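Periplasmic binding protein (Mycobacterium smegmatis, PDB 4MDY) probably captures an iron-containing solute outside the membrane and hands it to an ABC transporter. Local coordinates at residues Q41-A46 against T139-A144; G59-G64 against T263-A268; W66-R71 against I271-P276; E132-Q137 against L277-V282. All blocks are in the same frame, centred on the assembly; numbering follows the deposited sequence.

Contact 1. Residues Q41-A46 against T139-A144; sequences QDDLLA and TIIGQA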
loop_
_atom_site.group_PDB
_atom_site.type_symbol
_atom_site.label_atom_id
_atom_site.label_comp_id
_atom_site.label_asym_id
_atom_site.label_seq_id
_atom_site.Cartn_x
_atom_site.Cartn_y
_atom_site.Cartn_z
ATOM N N GLN A 41 3.207 3.931 8.710
ATOM C CA GLN A 41 3.851 3.180 9.776
ATOM C C GLN A 41 4.858 2.177 9.230
ATOM O O GLN A 41 5.851 1.911 9.882
ATOM C CB GLN A 41 2.835 2.496 10.709
ATOM C CG GLN A 41 2.068 1.310 10.138
ATOM C CD GLN A 41 0.756 1.700 9.488
ATOM O OE1 GLN A 41 0.611 2.803 8.945
ATOM N NE2 GLN A 41 -0.208 0.794 9.530
ATOM N N ASP A 42 4.609 1.631 8.041
ATOM C CA ASP A 42 5.537 0.665 7.449
ATOM C C ASP A 42 6.838 1.340 7.015
ATOM O O ASP A 42 7.905 0.754 7.128
ATOM C CB ASP A 42 4.904 -0.058 6.262
ATOM C CG ASP A 42 3.916 -1.147 6.679
ATOM O OD1 ASP A 42 3.523 -1.226 7.868
ATOM O OD2 ASP A 42 3.526 -1.930 5.786
ATOM N N ASP A 43 6.757 2.571 6.526
ATOM C CA ASP A 43 7.981 3.300 6.159
ATOM C C ASP A 43 8.795 3.586 7.418
ATOM O O ASP A 43 9.997 3.343 7.458
ATOM C CB ASP A 43 7.655 4.615 5.443
ATOM C CG ASP A 43 6.852 4.405 4.169
ATOM O OD1 ASP A 43 7.433 3.986 3.139
ATOM O OD2 ASP A 43 5.632 4.673 4.204
ATOM N N LEU A 44 8.121 4.078 8.459
ATOM C CA LEU A 44 8.786 4.401 9.725
ATOM C C LEU A 44 9.437 3.165 10.357
ATOM O O LEU A 44 10.633 3.161 10.682
ATOM C CB LEU A 44 7.778 5.056 10.685
ATOM C CG LEU A 44 7.345 6.451 10.206
ATOM C CD1 LEU A 44 6.069 6.935 10.877
ATOM C CD2 LEU A 44 8.469 7.466 10.408
ATOM N N LEU A 45 8.654 2.103 10.487
ATOM C CA LEU A 45 9.132 0.868 11.108
ATOM C C LEU A 45 10.260 0.203 10.311
ATOM O O LEU A 45 11.158 -0.390 10.902
ATOM C CB LEU A 45 7.975 -0.106 11.320
ATOM C CG LEU A 45 6.984 0.314 12.417
ATOM C CD1 LEU A 45 5.754 -0.582 12.378
ATOM C CD2 LEU A 45 7.637 0.285 13.788
ATOM N N ALA A 46 10.225 0.319 8.984
ATOM C CA ALA A 46 11.283 -0.234 8.136
ATOM C C ALA A 46 12.660 0.293 8.527
ATOM O O ALA A 46 13.645 -0.432 8.428
ATOM C CB ALA A 46 11.009 0.065 6.664
ATOM N N THR A 139 10.542 7.973 0.336
ATOM C CA THR A 139 11.663 8.898 0.246
ATOM C C THR A 139 11.535 10.115 1.175
ATOM O O THR A 139 12.476 10.437 1.892
ATOM C CB THR A 139 11.902 9.353 -1.204
ATOM O OG1 THR A 139 12.168 8.196 -2.009
ATOM C CG2 THR A 139 13.099 10.288 -1.285
ATOM N N ILE A 140 10.390 10.788 1.167
ATOM C CA ILE A 140 10.239 11.970 2.013
ATOM C C ILE A 140 10.269 11.592 3.501
ATOM O O ILE A 140 10.834 12.321 4.295
ATOM C CB ILE A 140 8.991 12.804 1.664
ATOM C CG1 ILE A 140 9.101 14.203 2.275
ATOM C CG2 ILE A 140 7.712 12.118 2.122
ATOM C CD1 ILE A 140 8.017 15.153 1.814
ATOM N N ILE A 141 9.689 10.447 3.862
ATOM C CA ILE A 141 9.690 9.998 5.269
ATOM C C ILE A 141 11.108 9.661 5.744
ATOM O O ILE A 141 11.507 10.039 6.850
ATOM C CB ILE A 141 8.743 8.799 5.488
ATOM C CG1 ILE A 141 7.296 9.242 5.278
ATOM C CG2 ILE A 141 8.918 8.211 6.890
ATOM C CD1 ILE A 141 6.302 8.100 5.200
ATOM N N GLY A 142 11.857 8.952 4.901
ATOM C CA GLY A 142 13.263 8.666 5.148
ATOM C C GLY A 142 14.076 9.925 5.379
ATOM O O GLY A 142 14.906 9.973 6.289
ATOM N N GLN A 143 13.826 10.949 4.565
ATOM C CA GLN A 143 14.487 12.248 4.732
ATOM C C GLN A 143 14.153 12.881 6.080
ATOM O O GLN A 143 15.045 13.284 6.828
ATOM C CB GLN A 143 14.106 13.191 3.592
ATOM C CG GLN A 143 14.794 12.834 2.291
ATOM C CD GLN A 143 14.245 13.580 1.089
ATOM O OE1 GLN A 143 13.707 14.677 1.207
ATOM N NE2 GLN A 143 14.386 12.984 -0.077
ATOM N N ALA A 144 12.862 12.921 6.388
ATOM C CA ALA A 144 12.355 13.570 7.595
ATOM C C ALA A 144 12.836 12.931 8.901
ATOM O O ALA A 144 12.889 13.608 9.939
ATOM C CB ALA A 144 10.838 13.579 7.564
#

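Contact 2. Residues G59-G64 against T263-A268; sequences GGEPFG and TTKELA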
loop_
_atom_site.group_PDB
_atom_site.type_symbol
_atom_site.label_atom_id
_atom_site.label_comp_id
_atom_site.label_asym_id
_atom_site.label_seq_id
_atom_site.Cartn_x
_atom_site.Cartn_y
_atom_site.Cartn_z
ATOM N N GLY A 59 -8.596 -4.411 8.399
ATOM C CA GLY A 59 -8.106 -5.737 8.772
ATOM C C GLY A 59 -8.099 -6.078 10.254
ATOM O O GLY A 59 -7.795 -7.211 10.619
ATOM N N GLY A 60 -8.415 -5.109 11.110
ATOM C CA GLY A 60 -8.452 -5.332 12.559
ATOM C C GLY A 60 -7.171 -5.896 13.141
ATOM O O GLY A 60 -7.210 -6.771 14.004
ATOM N N GLU A 61 -6.032 -5.405 12.663
ATOM C CA GLU A 61 -4.734 -5.867 13.139
ATOM C C GLU A 61 -4.376 -5.130 14.423
ATOM O O GLU A 61 -4.779 -3.986 14.605
ATOM C CB GLU A 61 -3.660 -5.605 12.086
ATOM C CG GLU A 61 -3.932 -6.283 10.752
ATOM C CD GLU A 61 -3.793 -7.796 10.807
ATOM O OE1 GLU A 61 -2.996 -8.297 11.626
ATOM O OE2 GLU A 61 -4.475 -8.489 10.019
ATOM N N PRO A 62 -3.612 -5.776 15.317
ATOM C CA PRO A 62 -3.212 -5.106 16.564
ATOM C C PRO A 62 -2.377 -3.845 16.312
ATOM O O PRO A 62 -1.349 -3.898 15.613
ATOM C CB PRO A 62 -2.394 -6.169 17.312
ATOM C CG PRO A 62 -2.147 -7.270 16.334
ATOM C CD PRO A 62 -3.192 -7.187 15.277
ATOM N N PHE A 63 -2.846 -2.727 16.870
ATOM C CA PHE A 63 -2.236 -1.405 16.682
ATOM C C PHE A 63 -2.287 -0.893 15.235
ATOM O O PHE A 63 -1.613 0.080 14.898
ATOM C CB PHE A 63 -0.796 -1.388 17.212
ATOM C CG PHE A 63 -0.692 -1.725 18.670
ATOM C CD1 PHE A 63 -1.150 -0.836 19.630
ATOM C CD2 PHE A 63 -0.142 -2.928 19.081
ATOM C CE1 PHE A 63 -1.055 -1.139 20.974
ATOM C CE2 PHE A 63 -0.043 -3.240 20.425
ATOM C CZ PHE A 63 -0.503 -2.345 21.370
ATOM N N GLY A 64 -3.105 -1.530 14.401
ATOM C CA GLY A 64 -3.167 -1.227 12.967
ATOM C C GLY A 64 -1.918 -1.650 12.214
ATOM O O GLY A 64 -1.736 -1.288 11.048
ATOM N N THR A 263 -6.338 -14.223 -3.168
ATOM C CA THR A 263 -5.295 -13.971 -2.191
ATOM C C THR A 263 -5.754 -14.352 -0.791
ATOM O O THR A 263 -6.947 -14.317 -0.474
ATOM C CB THR A 263 -4.878 -12.490 -2.163
ATOM O OG1 THR A 263 -6.011 -11.680 -1.813
ATOM C CG2 THR A 263 -4.315 -12.058 -3.519
ATOM N N THR A 264 -4.786 -14.708 0.041
ATOM C CA THR A 264 -4.999 -14.746 1.477
ATOM C C THR A 264 -5.175 -13.318 1.981
ATOM O O THR A 264 -4.813 -12.350 1.299
ATOM C CB THR A 264 -3.802 -15.363 2.218
ATOM O OG1 THR A 264 -2.620 -14.595 1.954
ATOM C CG2 THR A 264 -3.586 -16.815 1.799
ATOM N N LYS A 265 -5.718 -13.177 3.180
ATOM C CA LYS A 265 -5.826 -11.859 3.796
ATOM C C LYS A 265 -4.471 -11.139 3.855
ATOM O O LYS A 265 -4.390 -9.937 3.577
ATOM C CB LYS A 265 -6.393 -11.962 5.207
ATOM C CG LYS A 265 -6.665 -10.608 5.838
ATOM C CD LYS A 265 -6.886 -10.730 7.327
ATOM C CE LYS A 265 -7.463 -9.461 7.909
ATOM N NZ LYS A 265 -7.595 -9.616 9.378
ATOM N N GLU A 266 -3.415 -11.865 4.218
ATOM C CA GLU A 266 -2.109 -11.228 4.389
ATOM C C GLU A 266 -1.568 -10.740 3.051
ATOM O O GLU A 266 -1.008 -9.652 2.971
ATOM C CB GLU A 266 -1.088 -12.150 5.070
ATOM C CG GLU A 266 -0.014 -11.346 5.798
ATOM C CD GLU A 266 1.267 -12.103 6.071
ATOM O OE1 GLU A 266 1.347 -13.312 5.754
ATOM O OE2 GLU A 266 2.202 -11.471 6.612
ATOM N N LEU A 267 -1.758 -11.525 2.000
ATOM C CA LEU A 267 -1.274 -11.118 0.688
ATOM C C LEU A 267 -2.100 -9.943 0.163
ATOM O O LEU A 267 -1.540 -9.003 -0.402
ATOM C CB LEU A 267 -1.260 -12.293 -0.288
ATOM C CG LEU A 267 -0.776 -11.974 -1.704
ATOM C CD1 LEU A 267 0.558 -11.229 -1.695
ATOM C CD2 LEU A 267 -0.660 -13.256 -2.511
ATOM N N ALA A 268 -3.418 -9.974 0.377
ATOM C CA ALA A 268 -4.269 -8.846 0.012
ATOM C C ALA A 268 -3.810 -7.601 0.750
ATOM O O ALA A 268 -3.689 -6.532 0.161
ATOM C CB ALA A 268 -5.734 -9.132 0.329
#

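Contact 3. Residues W66-R71 against I271-P276; sequences WPWAQR and IAFASP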
loop_
_atom_site.group_PDB
_atom_site.type_symbol
_atom_site.label_atom_id
_atom_site.label_comp_id
_atom_site.label_asym_id
_atom_site.label_seq_id
_atom_site.Cartn_x
_atom_site.Cartn_y
_atom_site.Cartn_z
ATOM N N TRP A 66 0.285 -4.549 10.623
ATOM C CA TRP A 66 0.111 -5.872 10.029
ATOM C C TRP A 66 1.314 -6.774 10.335
ATOM O O TRP A 66 2.370 -6.281 10.759
ATOM C CB TRP A 66 -0.128 -5.728 8.515
ATOM C CG TRP A 66 -1.525 -5.247 8.185
ATOM C CD1 TRP A 66 -2.075 -4.038 8.505
ATOM C CD2 TRP A 66 -2.541 -5.969 7.481
ATOM N NE1 TRP A 66 -3.360 -3.961 8.043
ATOM C CE2 TRP A 66 -3.672 -5.135 7.408
ATOM C CE3 TRP A 66 -2.606 -7.242 6.909
ATOM C CZ2 TRP A 66 -4.851 -5.531 6.774
ATOM C CZ3 TRP A 66 -3.779 -7.630 6.283
ATOM C CH2 TRP A 66 -4.877 -6.776 6.215
ATOM N N PRO A 67 1.159 -8.102 10.133
ATOM C CA PRO A 67 2.180 -9.054 10.578
ATOM C C PRO A 67 3.608 -8.771 10.107
ATOM O O PRO A 67 4.551 -9.035 10.834
ATOM C CB PRO A 67 1.672 -10.387 10.016
ATOM C CG PRO A 67 0.190 -10.228 10.003
ATOM C CD PRO A 67 -0.020 -8.799 9.580
ATOM N N TRP A 68 3.765 -8.235 8.903
ATOM C CA TRP A 68 5.101 -7.962 8.359
ATOM C C TRP A 68 5.832 -6.794 9.039
ATOM O O TRP A 68 7.008 -6.573 8.774
ATOM C CB TRP A 68 5.013 -7.709 6.854
ATOM C CG TRP A 68 4.084 -6.604 6.515
ATOM C CD1 TRP A 68 4.331 -5.268 6.622
ATOM C CD2 TRP A 68 2.736 -6.727 6.049
ATOM N NE1 TRP A 68 3.230 -4.554 6.238
ATOM C CE2 TRP A 68 2.235 -5.422 5.883
ATOM C CE3 TRP A 68 1.902 -7.816 5.753
ATOM C CZ2 TRP A 68 0.938 -5.168 5.425
ATOM C CZ3 TRP A 68 0.613 -7.560 5.288
ATOM C CH2 TRP A 68 0.149 -6.247 5.131
ATOM N N ALA A 69 5.141 -6.035 9.888
ATOM C CA ALA A 69 5.773 -4.949 10.629
ATOM C C ALA A 69 5.739 -5.135 12.155
ATOM O O ALA A 69 6.224 -4.272 12.889
ATOM C CB ALA A 69 5.145 -3.622 10.246
ATOM N N GLN A 70 5.206 -6.267 12.623
ATOM C CA GLN A 70 5.071 -6.531 14.062
ATOM C C GLN A 70 6.406 -6.730 14.788
ATOM O O GLN A 70 6.580 -6.240 15.904
ATOM C CB GLN A 70 4.143 -7.740 14.300
ATOM C CG GLN A 70 2.666 -7.374 14.291
ATOM C CD GLN A 70 2.286 -6.522 15.491
ATOM O OE1 GLN A 70 2.938 -6.595 16.535
ATOM N NE2 GLN A 70 1.238 -5.697 15.348
ATOM N N ARG A 71 7.338 -7.444 14.158
ATOM C CA ARG A 71 8.700 -7.615 14.686
ATOM C C ARG A 71 9.331 -6.257 14.996
ATOM O O ARG A 71 9.921 -6.057 16.062
ATOM C CB ARG A 71 9.582 -8.357 13.665
ATOM C CG ARG A 71 11.040 -8.538 14.088
ATOM C CD ARG A 71 11.922 -9.076 12.960
ATOM N NE ARG A 71 12.410 -8.031 12.047
ATOM C CZ ARG A 71 13.393 -7.166 12.316
ATOM N NH1 ARG A 71 14.018 -7.183 13.492
ATOM N NH2 ARG A 71 13.753 -6.265 11.404
ATOM N N ILE A 271 -0.355 -6.287 -0.638
ATOM C CA ILE A 271 -0.559 -5.549 -1.892
ATOM C C ILE A 271 -1.117 -4.143 -1.637
ATOM O O ILE A 271 -0.632 -3.164 -2.208
ATOM C CB ILE A 271 -1.489 -6.322 -2.845
ATOM C CG1 ILE A 271 -0.800 -7.602 -3.312
ATOM C CG2 ILE A 271 -1.889 -5.467 -4.043
ATOM C CD1 ILE A 271 -1.740 -8.644 -3.884
ATOM N N ALA A 272 -2.121 -4.054 -0.768
ATOM C CA ALA A 272 -2.752 -2.786 -0.421
ATOM C C ALA A 272 -1.772 -1.797 0.188
ATOM O O ALA A 272 -1.758 -0.631 -0.190
ATOM C CB ALA A 272 -3.910 -3.014 0.541
ATOM N N PHE A 273 -0.959 -2.262 1.129
ATOM C CA PHE A 273 -0.012 -1.385 1.812
ATOM C C PHE A 273 1.142 -0.929 0.917
ATOM O O PHE A 273 1.644 0.190 1.078
ATOM C CB PHE A 273 0.526 -2.055 3.067
ATOM C CG PHE A 273 -0.273 -1.739 4.291
ATOM C CD1 PHE A 273 -1.530 -2.302 4.480
ATOM C CD2 PHE A 273 0.223 -0.863 5.248
ATOM C CE1 PHE A 273 -2.275 -1.999 5.612
ATOM C CE2 PHE A 273 -0.520 -0.555 6.370
ATOM C CZ PHE A 273 -1.767 -1.125 6.549
ATOM N N ALA A 274 1.561 -1.788 -0.008
ATOM C CA ALA A 274 2.584 -1.424 -0.996
ATOM C C ALA A 274 3.737 -0.658 -0.336
ATOM O O ALA A 274 4.073 0.456 -0.737
ATOM C CB ALA A 274 1.954 -0.593 -2.102
ATOM N N SER A 275 4.319 -1.258 0.695
ATOM C CA SER A 275 5.302 -0.588 1.532
ATOM C C SER A 275 6.667 -1.271 1.464
ATOM O O SER A 275 6.784 -2.370 0.933
ATOM C CB SER A 275 4.799 -0.575 2.975
ATOM O OG SER A 275 5.114 -1.781 3.630
ATOM N N PRO A 276 7.710 -0.624 2.015
ATOM C CA PRO A 276 9.034 -1.260 2.086
ATOM C C PRO A 276 9.043 -2.594 2.841
ATOM O O PRO A 276 9.895 -3.445 2.591
ATOM C CB PRO A 276 9.874 -0.225 2.833
ATOM C CG PRO A 276 9.236 1.074 2.502
ATOM C CD PRO A 276 7.764 0.797 2.414
#

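Contact 4. Residues E132-Q137 against L277-V282; sequences EPWKDQ and LSYPVV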
loop_
_atom_site.group_PDB
_atom_site.type_symbol
_atom_site.label_atom_id
_atom_site.label_comp_id
_atom_site.label_asym_id
_atom_site.label_seq_id
_atom_site.Cartn_x
_atom_site.Cartn_y
_atom_site.Cartn_z
ATOM N N GLU A 132 -0.335 8.376 -2.946
ATOM C CA GLU A 132 0.742 8.822 -3.836
ATOM C C GLU A 132 1.738 7.673 -4.027
ATOM O O GLU A 132 1.783 6.749 -3.205
ATOM C CB GLU A 132 1.453 10.052 -3.261
ATOM C CG GLU A 132 2.329 9.777 -2.043
ATOM C CD GLU A 132 3.116 10.982 -1.567
ATOM O OE1 GLU A 132 3.112 12.040 -2.233
ATOM O OE2 GLU A 132 3.757 10.857 -0.510
ATOM N N PRO A 133 2.541 7.715 -5.106
ATOM C CA PRO A 133 3.509 6.640 -5.341
ATOM C C PRO A 133 4.291 6.232 -4.079
ATOM O O PRO A 133 4.832 7.088 -3.377
ATOM C CB PRO A 133 4.436 7.239 -6.408
ATOM C CG PRO A 133 3.541 8.133 -7.188
ATOM C CD PRO A 133 2.559 8.709 -6.194
ATOM N N TRP A 134 4.329 4.933 -3.792
ATOM C CA TRP A 134 4.973 4.434 -2.566
ATOM C C TRP A 134 6.412 4.914 -2.417
ATOM O O TRP A 134 6.856 5.208 -1.322
ATOM C CB TRP A 134 4.885 2.895 -2.454
ATOM C CG TRP A 134 5.843 2.110 -3.290
ATOM C CD1 TRP A 134 5.691 1.764 -4.605
ATOM C CD2 TRP A 134 7.100 1.569 -2.877
ATOM N NE1 TRP A 134 6.778 1.041 -5.034
ATOM C CE2 TRP A 134 7.659 0.905 -3.997
ATOM C CE3 TRP A 134 7.813 1.581 -1.674
ATOM C CZ2 TRP A 134 8.899 0.260 -3.946
ATOM C CZ3 TRP A 134 9.039 0.933 -1.619
ATOM C CH2 TRP A 134 9.571 0.280 -2.757
ATOM N N LYS A 135 7.142 5.021 -3.521
ATOM C CA LYS A 135 8.521 5.473 -3.430
ATOM C C LYS A 135 8.624 6.949 -3.004
ATOM O O LYS A 135 9.542 7.320 -2.271
ATOM C CB LYS A 135 9.255 5.226 -4.748
ATOM C CG LYS A 135 9.433 3.745 -5.064
ATOM C CD LYS A 135 10.150 3.552 -6.393
ATOM C CE LYS A 135 10.285 2.076 -6.727
ATOM N NZ LYS A 135 10.955 1.853 -8.037
ATOM N N ASP A 136 7.691 7.781 -3.460
ATOM C CA ASP A 136 7.697 9.198 -3.091
ATOM C C ASP A 136 7.440 9.327 -1.594
ATOM O O ASP A 136 8.110 10.079 -0.888
ATOM C CB ASP A 136 6.616 9.969 -3.843
ATOM C CG ASP A 136 6.874 10.060 -5.325
ATOM O OD1 ASP A 136 7.991 9.721 -5.781
ATOM O OD2 ASP A 136 5.936 10.478 -6.036
ATOM N N GLN A 137 6.464 8.576 -1.113
ATOM C CA GLN A 137 6.163 8.559 0.312
ATOM C C GLN A 137 7.342 8.050 1.151
ATOM O O GLN A 137 7.679 8.638 2.178
ATOM C CB GLN A 137 4.914 7.719 0.565
ATOM C CG GLN A 137 4.657 7.430 2.024
ATOM C CD GLN A 137 3.294 6.809 2.236
ATOM O OE1 GLN A 137 2.285 7.334 1.765
ATOM N NE2 GLN A 137 3.257 5.681 2.937
ATOM N N LEU A 277 8.107 -2.771 3.762
ATOM C CA LEU A 277 8.001 -4.018 4.504
ATOM C C LEU A 277 6.978 -4.979 3.911
ATOM O O LEU A 277 7.129 -6.191 4.062
ATOM C CB LEU A 277 7.668 -3.749 5.975
ATOM C CG LEU A 277 8.729 -3.007 6.786
ATOM C CD1 LEU A 277 8.251 -2.810 8.220
ATOM C CD2 LEU A 277 10.055 -3.749 6.768
ATOM N N SER A 278 5.947 -4.462 3.244
ATOM C CA SER A 278 4.881 -5.330 2.745
ATOM C C SER A 278 5.209 -5.936 1.378
ATOM O O SER A 278 4.848 -7.086 1.096
ATOM C CB SER A 278 3.533 -4.606 2.733
ATOM O OG SER A 278 3.279 -3.915 1.526
ATOM N N TYR A 279 5.900 -5.182 0.533
ATOM C CA TYR A 279 6.217 -5.685 -0.804
ATOM C C TYR A 279 7.078 -6.962 -0.832
ATOM O O TYR A 279 6.869 -7.803 -1.706
ATOM C CB TYR A 279 6.842 -4.595 -1.688
ATOM C CG TYR A 279 5.859 -3.813 -2.543
ATOM C CD1 TYR A 279 4.774 -4.436 -3.174
ATOM C CD2 TYR A 279 6.038 -2.450 -2.753
ATOM C CE1 TYR A 279 3.884 -3.712 -3.955
ATOM C CE2 TYR A 279 5.164 -1.724 -3.540
ATOM C CZ TYR A 279 4.093 -2.353 -4.142
ATOM O OH TYR A 279 3.236 -1.618 -4.922
ATOM N N PRO A 280 8.045 -7.110 0.101
ATOM C CA PRO A 280 8.730 -8.404 0.245
ATOM C C PRO A 280 7.781 -9.583 0.471
ATOM O O PRO A 280 8.036 -10.674 -0.040
ATOM C CB PRO A 280 9.650 -8.180 1.451
ATOM C CG PRO A 280 9.996 -6.727 1.354
ATOM C CD PRO A 280 8.719 -6.062 0.891
ATOM N N VAL A 281 6.692 -9.365 1.204
ATOM C CA VAL A 281 5.672 -10.413 1.391
ATOM C C VAL A 281 4.994 -10.766 0.057
ATOM O O VAL A 281 4.723 -11.938 -0.220
ATOM C CB VAL A 281 4.608 -9.994 2.429
ATOM C CG1 VAL A 281 3.461 -11.000 2.482
ATOM C CG2 VAL A 281 5.244 -9.829 3.799
ATOM N N VAL A 282 4.740 -9.750 -0.767
ATOM C CA VAL A 282 4.169 -9.955 -2.098
ATOM C C VAL A 282 5.149 -10.747 -2.965
ATOM O O VAL A 282 4.746 -11.689 -3.651
ATOM C CB VAL A 282 3.797 -8.615 -2.778
ATOM C CG1 VAL A 282 3.254 -8.841 -4.185
ATOM C CG2 VAL A 282 2.794 -7.831 -1.930
#

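Contact 1. Residues Q41-A46 against T139-A144
Apolar packing joins Leu44 to Ile141 through one branch of each: Leu44 CD2 reaches Ile141 CG2 at 3.6 Å, with Leu44 CG a little behind at 4.1 Å from the same methyl. The two side chains cross at about a right angle. Ile141 serves two neighbours because its branches diverge at CB. With chi1 at -67°, CG2 stands anti to the backbone N and meets Leu44, while CG1 carries CD1 off to Asp43. Between residues 41-46 and 139-144 the CA atoms come nearest at Asp43 and Ile141, 7.0 Å apart, and helices 40-46 and 134-144 are thus packed together within the N-terminal lobe of this solute-binding fold. Leu44 also rests on Val33 and Ser35 of strand 33-35.

A second kind of contact is aliphatic against carboxylate. Ile141 CD1 sits 3.7 Å from Asp43 CB and 3.6 Å from Asp43 OD2, so the methyl lies against both the stem and one oxygen of the acid. No hydrogen bond crosses between the two segments. The buried OD2 is instead satisfied by the amide NE2 of Gln137, one turn earlier on the helix that carries Ile141.

Contact 2. Residues G59-G64 against T263-A268
The ammonium nitrogen of Lys265 is gripped by two acceptors from the 59-64 loop, one strong and one weak. Lys265 NZ donates to Gly59 O at 2.7 Å, lying in the carbonyl plane on a lone pair, with a C=O...N angle of 134°. The second partner is the carboxylate of Glu61: its OE2 stands 3.4 Å from Lys265 NZ, a weak hydrogen bond that also counts as a salt bridge. The acid probably offsets part of the lysine charge, although the shorter bond goes to a neutral carbonyl.

The two side chains approach from opposite directions and differ in shape. Lys265 is extended all the way from its helix, with CG anti to the backbone N (chi1 -174°), which carries NZ out to the 59-64 loop, whereas Glu61 is bent at chi2. In this two-lobed fold the loop after strand 53-55 belongs to the N-terminal lobe, and helix 265-273 follows strand 260-262 at the margin of the C-terminal parallel sheet, so the bond probably links the two lobes near the surface. Trp66 lies against both Glu61 and Lys265.

The start of the lysine's helix is capped: Thr264 is the N-cap, and its OG1 accepts from Leu267 N at 3.2 Å with an N-H...O angle of 159°. Ala268 N closes the first turn on Thr264 O.

Contact 3. Residues W66-R71 against I271-P276
Phe273 meets Trp68 with the root of its side chain and Trp66 with the far end. Beginning at CB, the first partner is Trp68 CZ2, 3.9 Å from Phe273 CB. The same indole carbon is 3.8 Å from Phe273 CG and only slightly farther from CD1. Farther out the partner changes. Phe273 CE1 comes to 3.3 Å from Trp66 NE1, lying over one face of that indole, and at the tip Phe273 CZ is 3.5 Å from Trp66 CD1.

The two aromatic pairs differ in geometry. Trp68 turns the edge of its six-membered ring toward the face of Phe273, a T-shaped arrangement with centroids 5.6 Å apart and planes at 71°. The five-membered ring of Trp66 is nearer, its centroid 4.5 Å from that of Phe273, but the planes are inclined at 55°, neither stacked nor perpendicular. This aromatic cluster joins the beginning of helix 67-73, in the N-terminal lobe of the fold, to the end of helix 265-273, where Ala274 leaves helical geometry with positive phi. Phe58 and Trp57 extend it by meeting Trp66 and Phe273, respectively.

A chi1 of 56° swings the Trp68 indole so that its CZ2 edge reaches Phe273, and Trp66 CB lies 3.3 Å above one face of the Trp68 ring, toward the rim. The polar end of Trp68 is held outside the two segments: both its NE1 and Ser275 OG hydrogen-bond to Asp42 OD2, a buried carboxylate oxygen. Ser275 OG also accepts a hydrogen bond from the backbone N of Ser278.

Contact 4. Residues E132-Q137 against L277-V282
An edge-to-face pair, Tyr279 against Trp134, joins helix 134-144 of the N-terminal lobe to the C-terminal helix 279-294 in this two-lobed binding-protein fold. The evidence is geometric. The edge of Tyr279 points at the face of the indole, the centroid of the tyrosine ring is 4.9 Å from that of the five-membered ring of Trp134, and the planes stand at 72°.

One carbon does most of the touching. Tyr279 CE2 lies 3.5 Å from Trp134 NE1 and 3.7 Å from Trp134 CE2, displaced toward the rim of the ring system, while Tyr279 CD2 follows at 3.9 Å from Trp134 CE2. No hydrogen bond crosses between the segments; although NE1 is the nearest indole atom, it meets a ring carbon.

In Trp134 a chi1 of 78° tucks the indole in between the two backbone branches and so presents its face to Tyr279. The long helix 148-168 backs the pair: Val158 touches both side chains, Phe162 makes its own edge-to-face contact with Tyr279, and the ammonium group of Lys135 forms a salt bridge with Asp159. On the face opposite the tyrosine, Lys135 CG lies 3.5 Å above the Trp134 ring plane, toward the rim.

How the contacts relate
Contact 3 lies about 9 Å from contacts 2 and 4 and about 13 Å from contact 1, centre to centre, whereas contacts 1 and 2 are about 20 Å apart. Contact 1 is tied to contact 3 through Asp42 and to contact 4 through Asp43 and the shared helix 134-144. Contacts 2 and 3 share helix 265-273, with Glu61 CG 3.5 Å from Trp66 CE2. Between contacts 3 and 4, Ala274 CB packs 3.3 Å from Tyr279 OH. Contacts 2, 3 and 4 join parts of the two lobes, between which relatives bind their solute; no ligand position is defined here, so any role in the cleft remains inferred.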